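Long-range contact in Ctr9 protein (Myceliophthora thermophila, PDB 6AF0), which probably binds the RNA polymerase II complex, this chain being the long tetratricopeptide-repeat part of the protein: residues His547-Leu558 / Ile580-Glu591. Numbering follows the deposited sequence.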
ATOM      1  N   HIS A 547      -5.539 -11.863  28.857  1.00 74.54           N
ATOM      2  CA  HIS A 547      -6.640 -11.105  29.447  1.00 78.05           C
ATOM      3  C   HIS A 547      -6.204 -10.127  30.525  1.00 83.10           C
ATOM      4  O   HIS A 547      -6.882  -9.131  30.766  1.00 86.35           O
ATOM      5  CB  HIS A 547      -7.718 -12.029  29.978  1.00 69.75           C
ATOM      6  CG  HIS A 547      -8.336 -12.888  28.919  1.00 74.73           C
ATOM      7  ND1 HIS A 547      -8.859 -12.394  27.738  1.00 72.36           N
ATOM      8  CD2 HIS A 547      -8.524 -14.227  28.882  1.00 83.30           C
ATOM      9  CE1 HIS A 547      -9.320 -13.400  27.012  1.00 75.66           C
ATOM     10  NE2 HIS A 547      -9.129 -14.522  27.682  1.00 81.89           N
ATOM     11  N   ARG A 548      -5.077 -10.390  31.174  1.00 90.50           N
ATOM     12  CA  ARG A 548      -4.580  -9.432  32.157  1.00 99.27           C
ATOM     13  C   ARG A 548      -3.804  -8.337  31.428  1.00 93.58           C
ATOM     14  O   ARG A 548      -3.920  -7.138  31.728  1.00 93.40           O
ATOM     15  CB  ARG A 548      -3.754 -10.111  33.257  1.00100.52           C
ATOM     16  CG  ARG A 548      -2.906  -9.140  34.072  1.00111.58           C
ATOM     17  CD  ARG A 548      -3.055  -9.302  35.577  1.00120.03           C
ATOM     18  NE  ARG A 548      -2.896 -10.689  36.023  1.00131.05           N
ATOM     19  CZ  ARG A 548      -2.578 -11.059  37.266  1.00140.47           C
ATOM     20  NH1 ARG A 548      -2.368 -10.148  38.211  1.00144.39           N
ATOM     21  NH2 ARG A 548      -2.456 -12.350  37.570  1.00144.87           N
ATOM     22  N   LEU A 549      -3.042  -8.733  30.432  1.00 82.15           N
ATOM     23  CA  LEU A 549      -2.349  -7.727  29.658  1.00 82.73           C
ATOM     24  C   LEU A 549      -3.336  -6.722  29.092  1.00 82.72           C
ATOM     25  O   LEU A 549      -3.132  -5.502  29.160  1.00 76.64           O
ATOM     26  CB  LEU A 549      -1.569  -8.378  28.541  1.00 87.98           C
ATOM     27  CG  LEU A 549      -0.233  -7.688  28.227  1.00100.32           C
ATOM     28  CD1 LEU A 549       0.540  -7.198  29.457  1.00102.44           C
ATOM     29  CD2 LEU A 549       0.622  -8.671  27.436  1.00107.64           C
ATOM     30  N   ALA A 550      -4.424  -7.266  28.557  1.00 82.99           N
ATOM     31  CA  ALA A 550      -5.576  -6.483  28.124  1.00 79.40           C
ATOM     32  C   ALA A 550      -6.122  -5.575  29.235  1.00 81.57           C
ATOM     33  O   ALA A 550      -6.288  -4.358  29.036  1.00 80.57           O
ATOM     34  CB  ALA A 550      -6.660  -7.417  27.626  1.00 74.24           C
ATOM     35  N   THR A 551      -6.372  -6.178  30.400  1.00 75.84           N
ATOM     36  CA  THR A 551      -6.893  -5.471  31.587  1.00 75.10           C
ATOM     37  C   THR A 551      -6.010  -4.300  32.019  1.00 71.77           C
ATOM     38  O   THR A 551      -6.508  -3.230  32.384  1.00 64.07           O
ATOM     39  CB  THR A 551      -7.074  -6.447  32.774  1.00 77.75           C
ATOM     40  OG1 THR A 551      -8.195  -7.310  32.530  1.00 80.15           O
ATOM     41  CG2 THR A 551      -7.336  -5.722  34.059  1.00 80.11           C
ATOM     42  N   GLU A 552      -4.701  -4.512  31.970  1.00 76.98           N
ATOM     43  CA  GLU A 552      -3.744  -3.466  32.332  1.00 82.67           C
ATOM     44  C   GLU A 552      -3.802  -2.337  31.319  1.00 74.60           C
ATOM     45  O   GLU A 552      -3.750  -1.150  31.681  1.00 61.49           O
ATOM     46  CB  GLU A 552      -2.334  -4.044  32.435  1.00 90.44           C
ATOM     47  CG  GLU A 552      -2.274  -5.221  33.403  1.00101.61           C
ATOM     48  CD  GLU A 552      -0.872  -5.663  33.752  1.00112.83           C
ATOM     49  OE1 GLU A 552      -0.011  -5.722  32.837  1.00111.66           O
ATOM     50  OE2 GLU A 552      -0.659  -5.966  34.955  1.00111.68           O
ATOM     51  N   PHE A 553      -3.956  -2.722  30.052  1.00 79.45           N
ATOM     52  CA  PHE A 553      -4.102  -1.743  28.961  1.00 82.10           C
ATOM     53  C   PHE A 553      -5.387  -0.926  29.052  1.00 78.81           C
ATOM     54  O   PHE A 553      -5.360   0.280  28.849  1.00 81.98           O
ATOM     55  CB  PHE A 553      -3.983  -2.406  27.591  1.00 81.09           C
ATOM     56  CG  PHE A 553      -2.601  -2.331  27.020  1.00 84.60           C
ATOM     57  CD1 PHE A 553      -1.714  -3.382  27.175  1.00 80.41           C
ATOM     58  CD2 PHE A 553      -2.168  -1.182  26.363  1.00 83.84           C
ATOM     59  CE1 PHE A 553      -0.438  -3.295  26.667  1.00 78.89           C
ATOM     60  CE2 PHE A 553      -0.889  -1.099  25.837  1.00 74.06           C
ATOM     61  CZ  PHE A 553      -0.025  -2.153  25.997  1.00 76.02           C
ATOM     62  N   PHE A 554      -6.504  -1.572  29.361  1.00 70.32           N
ATOM     63  CA  PHE A 554      -7.736  -0.829  29.612  1.00 71.11           C
ATOM     64  C   PHE A 554      -7.605   0.139  30.776  1.00 75.19           C
ATOM     65  O   PHE A 554      -8.079   1.276  30.684  1.00 74.56           O
ATOM     66  CB  PHE A 554      -8.913  -1.762  29.889  1.00 70.68           C
ATOM     67  CG  PHE A 554      -9.285  -2.614  28.724  1.00 69.61           C
ATOM     68  CD1 PHE A 554      -9.535  -2.033  27.488  1.00 67.98           C
ATOM     69  CD2 PHE A 554      -9.387  -4.001  28.855  1.00 70.33           C
ATOM     70  CE1 PHE A 554      -9.864  -2.810  26.399  1.00 68.73           C
ATOM     71  CE2 PHE A 554      -9.721  -4.782  27.769  1.00 69.88           C
ATOM     72  CZ  PHE A 554      -9.967  -4.185  26.539  1.00 70.06           C
ATOM     73  N   GLN A 555      -6.988  -0.316  31.871  1.00 75.81           N
ATOM     74  CA  GLN A 555      -6.833   0.518  33.046  1.00 78.26           C
ATOM     75  C   GLN A 555      -5.982   1.702  32.674  1.00 81.24           C
ATOM     76  O   GLN A 555      -6.295   2.838  33.033  1.00 80.67           O
ATOM     77  CB  GLN A 555      -6.189  -0.247  34.197  1.00 79.97           C
ATOM     78  CG  GLN A 555      -6.061   0.575  35.478  1.00 84.46           C
ATOM     79  CD  GLN A 555      -7.391   1.147  35.943  1.00 91.57           C
ATOM     80  OE1 GLN A 555      -7.577   2.373  36.003  1.00 92.71           O
ATOM     81  NE2 GLN A 555      -8.337   0.254  36.260  1.00 92.70           N
ATOM     82  N   ALA A 556      -4.916   1.421  31.930  1.00 86.48           N
ATOM     83  CA  ALA A 556      -3.991   2.457  31.460  1.00 96.68           C
ATOM     84  C   ALA A 556      -4.700   3.489  30.584  1.00 93.67           C
ATOM     85  O   ALA A 556      -4.394   4.684  30.635  1.00110.89           O
ATOM     86  CB  ALA A 556      -2.833   1.827  30.700  1.00100.32           C
ATOM     87  N   ALA A 557      -5.646   3.014  29.783  1.00 88.14           N
ATOM     88  CA  ALA A 557      -6.477   3.880  28.942  1.00 89.58           C
ATOM     89  C   ALA A 557      -7.352   4.820  29.758  1.00 88.85           C
ATOM     90  O   ALA A 557      -7.475   6.005  29.441  1.00 88.28           O
ATOM     91  CB  ALA A 557      -7.357   3.037  28.046  1.00 87.74           C
ATOM     92  N   LEU A 558      -7.982   4.263  30.788  1.00 85.00           N
ATOM     93  CA  LEU A 558      -8.781   5.041  31.724  1.00 80.25           C
ATOM     94  C   LEU A 558      -7.948   6.119  32.389  1.00 86.03           C
ATOM     95  O   LEU A 558      -8.323   7.289  32.398  1.00 91.65           O
ATOM     96  CB  LEU A 558      -9.403   4.130  32.786  1.00 78.11           C
ATOM     97  CG  LEU A 558     -10.571   3.262  32.318  1.00 77.95           C
ATOM     98  CD1 LEU A 558     -11.015   2.318  33.417  1.00 78.21           C
ATOM     99  CD2 LEU A 558     -11.738   4.126  31.867  1.00 80.56           C
ATOM    100  N   ILE A 580     -14.822   2.292  27.665  1.00 77.55           N
ATOM    101  CA  ILE A 580     -13.626   1.620  28.190  1.00 71.19           C
ATOM    102  C   ILE A 580     -13.871   0.830  29.478  1.00 74.24           C
ATOM    103  O   ILE A 580     -13.371  -0.286  29.599  1.00 85.24           O
ATOM    104  CB  ILE A 580     -12.446   2.579  28.392  1.00 68.72           C
ATOM    105  CG1 ILE A 580     -12.056   3.205  27.069  1.00 69.22           C
ATOM    106  CG2 ILE A 580     -11.239   1.836  28.955  1.00 67.10           C
ATOM    107  CD1 ILE A 580     -11.012   4.287  27.208  1.00 74.50           C
ATOM    108  N   PRO A 581     -14.629   1.384  30.443  1.00 70.68           N
ATOM    109  CA  PRO A 581     -14.922   0.580  31.640  1.00 72.32           C
ATOM    110  C   PRO A 581     -15.802  -0.650  31.411  1.00 72.72           C
ATOM    111  O   PRO A 581     -15.833  -1.561  32.241  1.00 68.38           O
ATOM    112  CB  PRO A 581     -15.645   1.563  32.554  1.00 72.19           C
ATOM    113  CG  PRO A 581     -15.084   2.872  32.154  1.00 79.49           C
ATOM    114  CD  PRO A 581     -15.007   2.787  30.650  1.00 77.05           C
ATOM    115  N   PHE A 582     -16.538  -0.669  30.312  1.00 74.35           N
ATOM    116  CA  PHE A 582     -17.210  -1.882  29.933  1.00 77.50           C
ATOM    117  C   PHE A 582     -16.161  -2.876  29.503  1.00 77.30           C
ATOM    118  O   PHE A 582     -16.161  -4.020  29.950  1.00 90.91           O
ATOM    119  CB  PHE A 582     -18.207  -1.661  28.804  1.00 80.82           C
ATOM    120  CG  PHE A 582     -18.709  -2.941  28.207  1.00 75.93           C
ATOM    121  CD1 PHE A 582     -19.681  -3.684  28.867  1.00 74.93           C
ATOM    122  CD2 PHE A 582     -18.175  -3.429  27.019  1.00 70.60           C
ATOM    123  CE1 PHE A 582     -20.135  -4.887  28.337  1.00 76.32           C
ATOM    124  CE2 PHE A 582     -18.635  -4.611  26.477  1.00 71.59           C
ATOM    125  CZ  PHE A 582     -19.614  -5.346  27.140  1.00 76.11           C
ATOM    126  N   ASN A 583     -15.261  -2.417  28.649  1.00 73.91           N
ATOM    127  CA  ASN A 583     -14.181  -3.258  28.159  1.00 75.08           C
ATOM    128  C   ASN A 583     -13.418  -3.830  29.351  1.00 71.18           C
ATOM    129  O   ASN A 583     -13.135  -5.029  29.396  1.00 76.03           O
ATOM    130  CB  ASN A 583     -13.233  -2.501  27.221  1.00 72.02           C
ATOM    131  CG  ASN A 583     -13.918  -2.021  25.964  1.00 71.40           C
ATOM    132  OD1 ASN A 583     -13.691  -2.534  24.894  1.00 72.89           O
ATOM    133  ND2 ASN A 583     -14.761  -1.035  26.096  1.00 79.77           N
ATOM    134  N   LEU A 584     -13.134  -2.975  30.328  1.00 64.06           N
ATOM    135  CA  LEU A 584     -12.413  -3.387  31.529  1.00 63.84           C
ATOM    136  C   LEU A 584     -13.168  -4.448  32.331  1.00 63.60           C
ATOM    137  O   LEU A 584     -12.569  -5.404  32.834  1.00 61.82           O
ATOM    138  CB  LEU A 584     -12.132  -2.176  32.413  1.00 66.35           C
ATOM    139  CG  LEU A 584     -11.405  -2.507  33.720  1.00 73.79           C
ATOM    140  CD1 LEU A 584      -9.997  -3.037  33.465  1.00 72.14           C
ATOM    141  CD2 LEU A 584     -11.340  -1.290  34.617  1.00 77.76           C
ATOM    142  N   GLY A 585     -14.486  -4.274  32.440  1.00 68.65           N
ATOM    143  CA  GLY A 585     -15.356  -5.250  33.109  1.00 67.56           C
ATOM    144  C   GLY A 585     -15.373  -6.573  32.383  1.00 69.89           C
ATOM    145  O   GLY A 585     -15.289  -7.652  32.994  1.00 68.14           O
ATOM    146  N   ARG A 586     -15.463  -6.467  31.063  1.00 67.84           N
ATOM    147  CA  ARG A 586     -15.388  -7.616  30.177  1.00 66.66           C
ATOM    148  C   ARG A 586     -14.078  -8.368  30.301  1.00 65.97           C
ATOM    149  O   ARG A 586     -14.060  -9.581  30.209  1.00 65.10           O
ATOM    150  CB  ARG A 586     -15.555  -7.165  28.726  1.00 66.24           C
ATOM    151  CG  ARG A 586     -15.872  -8.299  27.767  1.00 65.07           C
ATOM    152  CD  ARG A 586     -17.261  -8.824  28.004  1.00 62.46           C
ATOM    153  NE  ARG A 586     -17.488 -10.076  27.309  1.00 63.46           N
ATOM    154  CZ  ARG A 586     -17.206 -11.269  27.801  1.00 60.50           C
ATOM    155  NH1 ARG A 586     -16.663 -11.387  28.998  1.00 66.07           N
ATOM    156  NH2 ARG A 586     -17.486 -12.344  27.094  1.00 65.32           N
ATOM    157  N   SER A 587     -12.992  -7.626  30.470  1.00 68.34           N
ATOM    158  CA  SER A 587     -11.663  -8.198  30.593  1.00 74.06           C
ATOM    159  C   SER A 587     -11.529  -8.912  31.913  1.00 73.82           C
ATOM    160  O   SER A 587     -11.041 -10.038  31.960  1.00 77.51           O
ATOM    161  CB  SER A 587     -10.594  -7.113  30.490  1.00 77.08           C
ATOM    162  OG  SER A 587      -9.323  -7.703  30.338  1.00 79.97           O
ATOM    163  N   TYR A 588     -11.967  -8.255  32.981  1.00 75.16           N
ATOM    164  CA  TYR A 588     -12.046  -8.889  34.320  1.00 74.00           C
ATOM    165  C   TYR A 588     -12.819 -10.190  34.246  1.00 65.76           C
ATOM    166  O   TYR A 588     -12.393 -11.232  34.694  1.00 69.40           O
ATOM    167  CB  TYR A 588     -12.757  -7.970  35.324  1.00 72.16           C
ATOM    168  CG  TYR A 588     -11.916  -6.847  35.910  1.00 74.97           C
ATOM    169  CD1 TYR A 588     -10.576  -7.050  36.251  1.00 81.93           C
ATOM    170  CD2 TYR A 588     -12.466  -5.591  36.159  1.00 72.46           C
ATOM    171  CE1 TYR A 588      -9.804  -6.032  36.796  1.00 82.28           C
ATOM    172  CE2 TYR A 588     -11.695  -4.569  36.708  1.00 80.64           C
ATOM    173  CZ  TYR A 588     -10.368  -4.797  37.030  1.00 82.47           C
ATOM    174  OH  TYR A 588      -9.598  -3.796  37.577  1.00 81.87           O
ATOM    175  N   GLU A 589     -13.986 -10.104  33.664  1.00 66.15           N
ATOM    176  CA  GLU A 589     -14.787 -11.275  33.409  1.00 72.13           C
ATOM    177  C   GLU A 589     -14.040 -12.396  32.672  1.00 79.78           C
ATOM    178  O   GLU A 589     -14.154 -13.571  33.039  1.00 79.76           O
ATOM    179  CB  GLU A 589     -15.952 -10.854  32.550  1.00 71.47           C
ATOM    180  CG  GLU A 589     -17.246 -11.445  32.989  1.00 72.59           C
ATOM    181  CD  GLU A 589     -18.353 -10.990  32.105  1.00 73.80           C
ATOM    182  OE1 GLU A 589     -18.409  -9.780  31.769  1.00 75.49           O
ATOM    183  OE2 GLU A 589     -19.149 -11.866  31.738  1.00 73.48           O
ATOM    184  N   TYR A 590     -13.319 -12.026  31.608  1.00 80.41           N
ATOM    185  CA  TYR A 590     -12.516 -12.986  30.837  1.00 77.93           C
ATOM    186  C   TYR A 590     -11.510 -13.566  31.786  1.00 74.27           C
ATOM    187  O   TYR A 590     -11.297 -14.767  31.832  1.00 69.85           O
ATOM    188  CB  TYR A 590     -11.764 -12.329  29.651  1.00 75.06           C
ATOM    189  CG  TYR A 590     -12.539 -12.292  28.351  1.00 72.74           C
ATOM    190  CD1 TYR A 590     -13.204 -13.409  27.896  1.00 71.40           C
ATOM    191  CD2 TYR A 590     -12.616 -11.129  27.581  1.00 78.36           C
ATOM    192  CE1 TYR A 590     -13.933 -13.383  26.728  1.00 74.72           C
ATOM    193  CE2 TYR A 590     -13.335 -11.095  26.395  1.00 75.37           C
ATOM    194  CZ  TYR A 590     -13.999 -12.231  25.972  1.00 75.68           C
ATOM    195  OH  TYR A 590     -14.740 -12.259  24.794  1.00 75.74           O
ATOM    196  N   GLU A 591     -10.898 -12.667  32.536  1.00 72.37           N
ATOM    197  CA  GLU A 591      -9.831 -12.995  33.454  1.00 75.98           C
ATOM    198  C   GLU A 591     -10.282 -13.899  34.569  1.00 78.23           C
ATOM    199  O   GLU A 591      -9.578 -14.822  34.923  1.00 81.66           O
ATOM    200  CB  GLU A 591      -9.303 -11.719  34.076  1.00 79.61           C
ATOM    201  CG  GLU A 591      -7.846 -11.781  34.423  1.00 83.02           C
ATOM    202  CD  GLU A 591      -7.270 -10.406  34.610  1.00 89.10           C
ATOM    203  OE1 GLU A 591      -6.287 -10.296  35.354  1.00101.16           O
ATOM    204  OE2 GLU A 591      -7.798  -9.435  34.021  1.00101.31           O
TER
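Phe554 of helix 547-566 pushes into helix 573-591 as a knob among Ile580, Asn583, Leu584 and Ser587, where the two helices run antiparallel, their axes 8.8 Å apart and their directions at 158°. Its CB meets Leu584 CD1 at 3.9 Å. Beyond it CG lies anti to the carbonyl carbon (chi1 -65°), which sends the ring across to the facing helix. There CD1, CE1 and CZ pass beneath Asn583 CB, whose CH-pi contact runs 3.7 Å from CB to the ring centroid, while CD2 and CE2 bring the opposite flank of the ring against Ser587 CB. Further along, Leu558 fits its CD2 to Pro581 CG (3.6 Å) and its CG to Ile580 CG2. At the other end the imidazole of His547 lies under Tyr590 CB, 3.5 Å from the centroid; the phenol ring is nearly parallel but slid aside. With an alanine in place of this histidine, Tyr590 CB would probably lose the face it rests on. Beside His547, Glu591 OE1 pairs with Arg548 NE by charge alone. Between the two ends Ser587 OG is placed to give Thr551 OG1 a hydrogen bond, its modelled length doubtful; Glu591 OE2 lies 2.6 Å from Thr551 OG1. These neighbouring TPR-solenoid helices thus meet through apolar chemistry toward Leu558 and mixed polar and aromatic chemistry toward His547, where Arg548 probably offsets the charge of Glu591 without fixing its direction.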